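Local coordinates for glycine betaine, L-proline ABC transporter, glycine/betaine/L-proline-binding protein (ProX) (Borrelia burgdorferi, PDB 3TMG) that probably serves as the substrate-binding component of an ABC importer for glycine betaine and related amines, and binds trimethyl glycine (glycine betaine), at residues Q58-G63 against H210-L215. Residues are numbered along the deposited sequence; the frame is centred on the assembly and turned at random.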
loop_
_atom_site.group_PDB
_atom_site.type_symbol
_atom_site.label_atom_id
_atom_site.label_comp_id
_atom_site.label_asym_id
_atom_site.label_seq_id
_atom_site.Cartn_x
_atom_site.Cartn_y
_atom_site.Cartn_z
ATOM N N GLN A 58 6.626 2.149 14.416
ATOM C CA GLN A 58 6.922 2.431 15.847
ATOM C C GLN A 58 5.953 1.720 16.802
ATOM O O GLN A 58 6.349 1.069 17.803
ATOM C CB GLN A 58 6.811 3.937 16.113
ATOM C CG GLN A 58 7.941 4.787 15.565
ATOM C CD GLN A 58 8.224 6.006 16.437
ATOM O OE1 GLN A 58 7.351 6.498 17.172
ATOM N NE2 GLN A 58 9.475 6.479 16.391
ATOM N N TYR A 59 4.667 1.866 16.514
ATOM C CA TYR A 59 3.605 1.345 17.375
ATOM C C TYR A 59 3.519 -0.161 17.408
ATOM O O TYR A 59 3.227 -0.749 18.443
ATOM C CB TYR A 59 2.273 1.891 16.925
ATOM C CG TYR A 59 1.983 3.209 17.526
ATOM C CD1 TYR A 59 2.956 3.890 18.259
ATOM C CD2 TYR A 59 0.737 3.788 17.369
ATOM C CE1 TYR A 59 2.681 5.106 18.836
ATOM C CE2 TYR A 59 0.458 5.011 17.952
ATOM C CZ TYR A 59 1.430 5.654 18.667
ATOM O OH TYR A 59 1.128 6.852 19.215
ATOM N N LEU A 60 3.790 -0.753 16.261
ATOM C CA LEU A 60 3.914 -2.175 16.127
ATOM C C LEU A 60 5.025 -2.669 17.054
ATOM O O LEU A 60 4.815 -3.629 17.813
ATOM C CB LEU A 60 4.213 -2.517 14.675
ATOM C CG LEU A 60 4.430 -4.006 14.348
ATOM C CD1 LEU A 60 3.153 -4.803 14.568
ATOM C CD2 LEU A 60 4.959 -4.155 12.919
ATOM N N ALA A 61 6.181 -2.000 17.008
ATOM C CA ALA A 61 7.372 -2.399 17.786
ATOM C C ALA A 61 7.205 -2.223 19.290
ATOM O O ALA A 61 7.781 -2.947 20.070
ATOM C CB ALA A 61 8.610 -1.659 17.292
ATOM N N SER A 62 6.387 -1.267 19.704
ATOM C CA SER A 62 6.114 -1.112 21.129
ATOM C C SER A 62 4.849 -1.855 21.540
ATOM O O SER A 62 4.482 -1.802 22.690
ATOM C CB SER A 62 6.007 0.356 21.524
ATOM O OG SER A 62 5.093 1.016 20.678
ATOM N N GLY A 63 4.174 -2.507 20.593
ATOM C CA GLY A 63 2.937 -3.271 20.889
ATOM C C GLY A 63 1.680 -2.443 21.153
ATOM O O GLY A 63 0.725 -2.940 21.765
ATOM N N HIS A 210 3.431 -7.559 3.331
ATOM C CA HIS A 210 3.444 -8.516 4.426
ATOM C C HIS A 210 2.589 -8.111 5.576
ATOM O O HIS A 210 2.180 -6.949 5.682
ATOM C CB HIS A 210 4.891 -8.769 4.923
ATOM C CG HIS A 210 5.691 -9.684 4.012
ATOM N ND1 HIS A 210 6.554 -10.633 4.492
ATOM C CD2 HIS A 210 5.784 -9.735 2.643
ATOM C CE1 HIS A 210 7.137 -11.275 3.470
ATOM N NE2 HIS A 210 6.653 -10.758 2.328
ATOM N N THR A 211 2.285 -9.101 6.415
ATOM C CA THR A 211 1.491 -8.898 7.609
ATOM C C THR A 211 2.490 -9.021 8.773
ATOM O O THR A 211 3.217 -10.015 8.880
ATOM C CB THR A 211 0.408 -9.999 7.744
ATOM O OG1 THR A 211 -0.555 -9.848 6.680
ATOM C CG2 THR A 211 -0.332 -9.855 9.101
ATOM N N LEU A 212 2.568 -7.984 9.597
ATOM C CA LEU A 212 3.417 -8.032 10.779
ATOM C C LEU A 212 2.552 -7.924 12.018
ATOM O O LEU A 212 1.562 -7.177 12.026
ATOM C CB LEU A 212 4.438 -6.897 10.786
ATOM C CG LEU A 212 5.087 -6.539 9.452
ATOM C CD1 LEU A 212 5.892 -5.249 9.573
ATOM C CD2 LEU A 212 5.962 -7.658 8.878
ATOM N N VAL A 213 2.935 -8.632 13.089
ATOM C CA VAL A 213 2.179 -8.561 14.345
ATOM C C VAL A 213 3.162 -8.292 15.491
ATOM O O VAL A 213 4.361 -8.510 15.372
ATOM C CB VAL A 213 1.345 -9.846 14.628
ATOM C CG1 VAL A 213 0.300 -10.087 13.557
ATOM C CG2 VAL A 213 2.247 -11.074 14.776
ATOM N N ARG A 214 2.644 -7.776 16.588
ATOM C CA ARG A 214 3.487 -7.472 17.749
ATOM C C ARG A 214 4.042 -8.764 18.366
ATOM O O ARG A 214 3.416 -9.801 18.253
ATOM C CB ARG A 214 2.712 -6.671 18.795
ATOM C CG ARG A 214 1.437 -7.309 19.315
ATOM C CD ARG A 214 0.854 -6.508 20.473
ATOM N NE ARG A 214 -0.270 -7.196 21.104
ATOM C CZ ARG A 214 -0.167 -8.112 22.070
ATOM N NH1 ARG A 214 1.024 -8.461 22.551
ATOM N NH2 ARG A 214 -1.280 -8.654 22.580
ATOM N N LEU A 215 5.190 -8.659 19.040
ATOM C CA LEU A 215 5.816 -9.758 19.784
ATOM C C LEU A 215 4.890 -10.689 20.604
ATOM O O LEU A 215 5.041 -11.909 20.555
ATOM C CB LEU A 215 6.947 -9.218 20.698
ATOM C CG LEU A 215 8.204 -8.675 19.998
ATOM C CD1 LEU A 215 9.303 -8.313 20.983
ATOM C CD2 LEU A 215 8.727 -9.642 18.942
HETATM O O HOH W 1 6.005 -5.683 19.173
#
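In one lobe of this periplasmic-binding-protein fold, the last turn of helix 53-61, closed by a Schellman motif at Gly63, packs through Leu60 on strand 207-214 of the antiparallel sheet. The strand is flanked there by strands 67-73 and 88-105. Leu60 has its CG anti to the backbone N (chi1 178°), which swings its branched end towards the strand. CD2 rests on Leu212, 3.5 Å from its CB and 3.6 Å from its CD1, the two side chains crossing at about a right angle. CD1 instead lies over the peptide link between Val213 and Arg214, with Leu60 CD1 3.6 Å from Arg214 N. Thr68, Ile65 and Phe88 also touch Leu60, while Val213 turns to the other side of the sheet against helix 222-230. Beyond the helix end, the aliphatic part of Arg214 runs extended beside Gly63, whose O is 3.8 Å from Arg214 CD; salt bridges to Asp66 and Asp220 hold the guanidinium. No direct hydrogen bond joins the two segments; a water links the helix end to Leu215, just past the strand. It lies 2.7 Å from Leu60 O, to which it can donate, and accepts from Leu215 N at 3.1 Å.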